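Local coordinates for outer membrane protein SusF (Bacteroides thetaiotaomicron, PDB 4FE9) that binds starch at the bacterial cell surface through its carbohydrate-binding modules, ahead of transport into the periplasm for degradation, at residues 257-270 and 281-295. Numbering follows the deposited sequence. Where two conformers were deposited one is given.
Sequences NSAPTELYMTGSAY and AWKALVPVNGTKGTF. With EDO (1,2-ethanediol), chain F.
The Phe295 ring carries Leu263 CB over the centre of one face, 3.7 Å from the ring centroid, while the carbonyl oxygens of Pro260 and Thr261 lie in plane at its edge, Thr261 O 3.4 Å from CE1. On Trp282, Thr266 sits over one face of the six-membered ring, displaced toward its rim, with CG2 3.5 Å from CZ3; the indole also pairs edge-to-face with Trp315 of the glycan pocket. Thr266 OG1, anti to its own nitrogen (chi1 -168°), is thereby turned off the indole and donates to Ala281 O. Lys283 CG lies over one face of the Tyr270 ring, where the two side chains cross at about a right angle; Gly267 CA is in plane at that ring's edge. Strand 264-267 pairs antiparallel with strand 283-287 in the second starch-binding module, consistent with an immunoglobulin-like β-sandwich: Met265 and Lys283 form a hydrogen-bonded pair, Lys283 N meeting Met265 O at 2.8 Å in the carbonyl plane, and Leu285 N donates to Leu263 O. Water 2 links Leu263 N to Leu285 O; separately, water 1 bridges Pro260 O and Gly293 N. At the junction of the first and second modules, Lys292 bends at its last two torsions and NZ donates a hydrogen bond to Asn257 O (2.9 Å), while its CG packs on Ala259 CB. With an alanine here, Asn257 O is likely to lose this donor and Ala259 CB the methylene chain packed on it. Asn257 ND2 is hydrogen-bonded to Glu183 within the first module, and Trp282 NE1 to Gly273 O.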
loop_
_atom_site.group_PDB
_atom_site.type_symbol
_atom_site.label_atom_id
_atom_site.label_comp_id
_atom_site.label_asym_id
_atom_site.label_seq_id
_atom_site.Cartn_x
_atom_site.Cartn_y
_atom_site.Cartn_z
ATOM N N ASN A 257 -5.791 11.895 0.692
ATOM C CA ASN A 257 -4.382 12.230 0.508
ATOM C C ASN A 257 -3.910 13.279 1.511
ATOM O O ASN A 257 -2.917 13.982 1.269
ATOM C CB ASN A 257 -4.125 12.696 -0.931
ATOM C CG ASN A 257 -2.664 12.521 -1.353
ATOM O OD1 ASN A 257 -1.996 11.563 -0.938
ATOM N ND2 ASN A 257 -2.142 13.483 -2.137
ATOM N N SER A 258 -4.667 13.446 2.599
ATOM C CA SER A 258 -4.251 14.352 3.655
ATOM C C SER A 258 -3.322 13.586 4.572
ATOM O O SER A 258 -3.238 12.366 4.485
ATOM C CB SER A 258 -5.460 14.866 4.451
ATOM O OG SER A 258 -6.145 13.785 5.033
ATOM N N ALA A 259 -2.552 14.311 5.376
ATOM C CA ALA A 259 -1.531 13.693 6.224
ATOM C C ALA A 259 -1.339 14.566 7.458
ATOM O O ALA A 259 -1.368 15.769 7.355
ATOM C CB ALA A 259 -0.223 13.578 5.460
ATOM N N PRO A 260 -1.062 13.951 8.610
ATOM C CA PRO A 260 -0.637 14.756 9.778
ATOM C C PRO A 260 0.652 15.575 9.486
ATOM O O PRO A 260 1.536 15.099 8.794
ATOM C CB PRO A 260 -0.373 13.679 10.856
ATOM C CG PRO A 260 0.086 12.484 10.068
ATOM C CD PRO A 260 -0.697 12.524 8.753
ATOM N N THR A 261 0.748 16.775 10.050
ATOM C CA THR A 261 1.939 17.594 9.936
ATOM C C THR A 261 2.857 17.435 11.178
ATOM O O THR A 261 4.047 17.755 11.144
ATOM C CB THR A 261 1.554 19.129 9.745
ATOM O OG1 THR A 261 0.531 19.478 10.686
ATOM C CG2 THR A 261 0.962 19.360 8.337
ATOM N N GLU A 262 2.299 16.899 12.256
ATOM C CA GLU A 262 3.112 16.503 13.418
ATOM C C GLU A 262 2.749 15.113 13.847
ATOM O O GLU A 262 1.618 14.683 13.645
ATOM C CB GLU A 262 2.876 17.480 14.571
ATOM C CG GLU A 262 3.287 18.944 14.235
ATOM C CD GLU A 262 3.182 19.900 15.454
ATOM O OE1 GLU A 262 2.444 19.586 16.425
ATOM O OE2 GLU A 262 3.778 20.997 15.393
ATOM N N LEU A 263 3.628 14.489 14.622
ATOM C CA LEU A 263 3.371 13.147 15.142
ATOM C C LEU A 263 4.105 12.918 16.456
ATOM O O LEU A 263 5.239 13.394 16.646
ATOM C CB LEU A 263 3.805 12.075 14.133
ATOM C CG LEU A 263 3.216 10.691 14.410
ATOM C CD1 LEU A 263 1.735 10.640 14.008
ATOM C CD2 LEU A 263 4.007 9.618 13.702
ATOM N N TYR A 264 3.433 12.232 17.372
ATOM C CA TYR A 264 3.923 12.065 18.729
ATOM C C TYR A 264 3.754 10.617 19.137
ATOM O O TYR A 264 2.874 9.916 18.614
ATOM C CB TYR A 264 3.148 12.947 19.695
ATOM C CG TYR A 264 3.304 14.440 19.448
ATOM C CD1 TYR A 264 4.288 15.178 20.109
ATOM C CD2 TYR A 264 2.437 15.113 18.586
ATOM C CE1 TYR A 264 4.418 16.554 19.901
ATOM C CE2 TYR A 264 2.578 16.467 18.342
ATOM C CZ TYR A 264 3.589 17.176 18.969
ATOM O OH TYR A 264 3.677 18.524 18.771
ATOM N N MET A 265 4.708 10.140 19.928
ATOM C CA MET A 265 4.702 8.787 20.457
ATOM C C MET A 265 4.539 8.844 21.960
ATOM O O MET A 265 5.091 9.729 22.623
ATOM C CB MET A 265 6.015 8.093 20.120
ATOM C CG MET A 265 6.178 6.692 20.760
ATOM S SD MET A 265 7.636 5.849 20.185
ATOM C CE MET A 265 8.861 6.605 21.255
ATOM N N THR A 266 3.609 8.042 22.463
ATOM C CA THR A 266 3.537 7.738 23.875
ATOM C C THR A 266 3.578 6.214 24.052
ATOM O O THR A 266 3.901 5.475 23.101
ATOM C CB THR A 266 2.280 8.335 24.510
ATOM O OG1 THR A 266 2.370 8.252 25.936
ATOM C CG2 THR A 266 1.008 7.613 24.024
ATOM N N GLY A 267 3.371 5.752 25.284
ATOM C CA GLY A 267 3.890 4.461 25.684
ATOM C C GLY A 267 3.613 4.097 27.123
ATOM O O GLY A 267 3.247 4.959 27.951
ATOM N N SER A 268 3.712 2.796 27.408
ATOM C CA SER A 268 3.790 2.301 28.790
ATOM C C SER A 268 4.908 2.987 29.555
ATOM O O SER A 268 4.683 3.505 30.636
ATOM C CB SER A 268 3.963 0.764 28.828
ATOM O OG SER A 268 4.992 0.325 27.952
ATOM N N ALA A 269 6.079 3.095 28.933
ATOM C CA ALA A 269 7.217 3.799 29.550
ATOM C C ALA A 269 7.034 5.333 29.691
ATOM O O ALA A 269 7.940 6.019 30.156
ATOM C CB ALA A 269 8.503 3.479 28.812
ATOM N N TYR A 270 5.861 5.855 29.304
ATOM C CA TYR A 270 5.605 7.322 29.324
ATOM C C TYR A 270 4.294 7.645 29.984
ATOM O O TYR A 270 3.634 8.629 29.622
ATOM C CB TYR A 270 5.594 7.921 27.901
ATOM C CG TYR A 270 6.842 7.659 27.098
ATOM C CD1 TYR A 270 8.005 8.386 27.320
ATOM C CD2 TYR A 270 6.864 6.677 26.148
ATOM C CE1 TYR A 270 9.175 8.120 26.591
ATOM C CE2 TYR A 270 8.026 6.370 25.452
ATOM C CZ TYR A 270 9.166 7.127 25.653
ATOM O OH TYR A 270 10.320 6.823 24.954
ATOM N N ALA A 281 5.025 12.946 28.767
ATOM C CA ALA A 281 4.207 11.836 28.326
ATOM C C ALA A 281 4.244 11.602 26.780
ATOM O O ALA A 281 3.916 10.511 26.313
ATOM C CB ALA A 281 2.805 12.015 28.803
ATOM N N TRP A 282 4.622 12.638 26.011
ATOM C CA TRP A 282 4.497 12.617 24.517
ATOM C C TRP A 282 5.777 13.048 23.842
ATOM O O TRP A 282 6.232 14.166 24.054
ATOM C CB TRP A 282 3.377 13.528 24.065
ATOM C CG TRP A 282 2.074 13.144 24.583
ATOM C CD1 TRP A 282 1.524 13.527 25.761
ATOM C CD2 TRP A 282 1.174 12.173 24.014
ATOM N NE1 TRP A 282 0.306 12.901 25.946
ATOM C CE2 TRP A 282 0.058 12.088 24.870
ATOM C CE3 TRP A 282 1.177 11.426 22.826
ATOM C CZ2 TRP A 282 -1.062 11.313 24.566
ATOM C CZ3 TRP A 282 0.063 10.660 22.519
ATOM C CH2 TRP A 282 -1.018 10.559 23.420
ATOM N N LYS A 283 6.362 12.170 23.029
ATOM C CA LYS A 283 7.610 12.475 22.353
ATOM C C LYS A 283 7.342 12.869 20.893
ATOM O O LYS A 283 6.832 12.062 20.113
ATOM C CB LYS A 283 8.537 11.264 22.373
ATOM C CG LYS A 283 8.784 10.655 23.784
ATOM C CD LYS A 283 9.824 11.450 24.539
ATOM C CE LYS A 283 9.193 12.165 25.708
ATOM N NZ LYS A 283 10.160 12.374 26.838
ATOM N N ALA A 284 7.749 14.069 20.518
ATOM C CA ALA A 284 7.633 14.517 19.119
ATOM C C ALA A 284 8.577 13.717 18.224
ATOM O O ALA A 284 9.699 13.414 18.623
ATOM C CB ALA A 284 7.923 16.022 19.024
ATOM N N LEU A 285 8.074 13.216 17.096
ATOM C CA LEU A 285 8.970 12.766 16.009
ATOM C C LEU A 285 9.321 13.905 15.053
ATOM O O LEU A 285 8.690 14.919 15.052
ATOM C CB LEU A 285 8.359 11.602 15.227
ATOM C CG LEU A 285 8.432 10.237 15.939
ATOM C CD1 LEU A 285 7.291 10.138 17.013
ATOM C CD2 LEU A 285 8.343 9.088 14.907
ATOM N N VAL A 286 10.324 13.684 14.224
ATOM C CA VAL A 286 10.865 14.725 13.375
ATOM C C VAL A 286 10.317 14.546 11.948
ATOM O O VAL A 286 10.421 13.443 11.380
ATOM C CB VAL A 286 12.395 14.633 13.347
ATOM C CG1 VAL A 286 13.014 15.801 12.494
ATOM C CG2 VAL A 286 12.961 14.615 14.799
ATOM N N PRO A 287 9.684 15.600 11.381
ATOM C CA PRO A 287 9.214 15.410 9.988
ATOM C C PRO A 287 10.383 15.170 9.008
ATOM O O PRO A 287 11.406 15.820 9.106
ATOM C CB PRO A 287 8.453 16.737 9.661
ATOM C CG PRO A 287 8.999 17.756 10.629
ATOM C CD PRO A 287 9.657 17.010 11.817
ATOM N N VAL A 288 10.223 14.222 8.095
ATOM C CA VAL A 288 11.139 14.088 6.979
ATOM C C VAL A 288 10.921 15.239 5.968
ATOM O O VAL A 288 9.790 15.531 5.597
ATOM C CB VAL A 288 10.942 12.713 6.249
ATOM C CG1 VAL A 288 11.862 12.616 5.042
ATOM C CG2 VAL A 288 11.195 11.557 7.216
ATOM N N ASN A 289 12.016 15.871 5.530
ATOM C CA ASN A 289 11.947 17.116 4.752
ATOM C C ASN A 289 11.175 16.926 3.451
ATOM O O ASN A 289 11.442 15.986 2.703
ATOM C CB ASN A 289 13.355 17.629 4.444
ATOM C CG ASN A 289 13.348 19.015 3.774
ATOM O OD1 ASN A 289 12.979 19.145 2.622
ATOM N ND2 ASN A 289 13.853 20.010 4.472
ATOM N N GLY A 290 10.145 17.763 3.257
ATOM C CA GLY A 290 9.393 17.816 2.010
ATOM C C GLY A 290 8.645 16.536 1.739
ATOM O O GLY A 290 8.388 16.206 0.588
ATOM N N THR A 291 8.463 15.708 2.772
ATOM C CA THR A 291 7.952 14.367 2.536
ATOM C C THR A 291 6.709 14.114 3.355
ATOM O O THR A 291 6.778 13.850 4.559
ATOM C CB THR A 291 9.024 13.253 2.783
ATOM O OG1 THR A 291 10.222 13.542 2.029
ATOM C CG2 THR A 291 8.482 11.902 2.369
ATOM N N LYS A 292 5.572 14.209 2.672
ATOM C CA LYS A 292 4.224 14.194 3.261
ATOM C C LYS A 292 4.009 13.096 4.336
ATOM O O LYS A 292 4.039 11.913 4.044
ATOM C CB LYS A 292 3.205 14.008 2.112
ATOM C CG LYS A 292 1.746 14.066 2.505
ATOM C CD LYS A 292 0.833 13.681 1.306
ATOM C CE LYS A 292 0.498 14.891 0.447
ATOM N NZ LYS A 292 -0.624 15.661 1.038
ATOM N N GLY A 293 3.639 13.513 5.531
ATOM C CA GLY A 293 3.106 12.574 6.520
ATOM C C GLY A 293 4.157 11.570 7.029
ATOM O O GLY A 293 3.810 10.533 7.575
ATOM N N THR A 294 5.435 11.889 6.848
ATOM C CA THR A 294 6.489 10.988 7.254
ATOM C C THR A 294 7.428 11.590 8.283
ATOM O O THR A 294 7.788 12.787 8.199
ATOM C CB THR A 294 7.275 10.471 6.060
ATOM O OG1 THR A 294 8.057 11.530 5.500
ATOM C CG2 THR A 294 6.331 9.947 5.012
ATOM N N PHE A 295 7.840 10.761 9.251
ATOM C CA PHE A 295 8.469 11.235 10.497
ATOM C C PHE A 295 9.468 10.203 10.962
ATOM O O PHE A 295 9.408 9.043 10.538
ATOM C CB PHE A 295 7.421 11.439 11.609
ATOM C CG PHE A 295 6.354 12.384 11.256
ATOM C CD1 PHE A 295 6.474 13.725 11.562
ATOM C CD2 PHE A 295 5.181 11.938 10.684
ATOM C CE1 PHE A 295 5.479 14.625 11.196
ATOM C CE2 PHE A 295 4.163 12.824 10.346
ATOM C CZ PHE A 295 4.321 14.169 10.582
HETATM C C1 EDO F . 14.315 12.005 18.817
HETATM O O1 EDO F . 15.146 11.492 17.768
HETATM C C2 EDO F . 13.075 12.574 18.173
HETATM O O2 EDO F . 12.259 13.165 19.186
HETATM O O HOH W 1 2.719 15.845 6.577
HETATM O O HOH W 2 6.251 16.238 14.918
#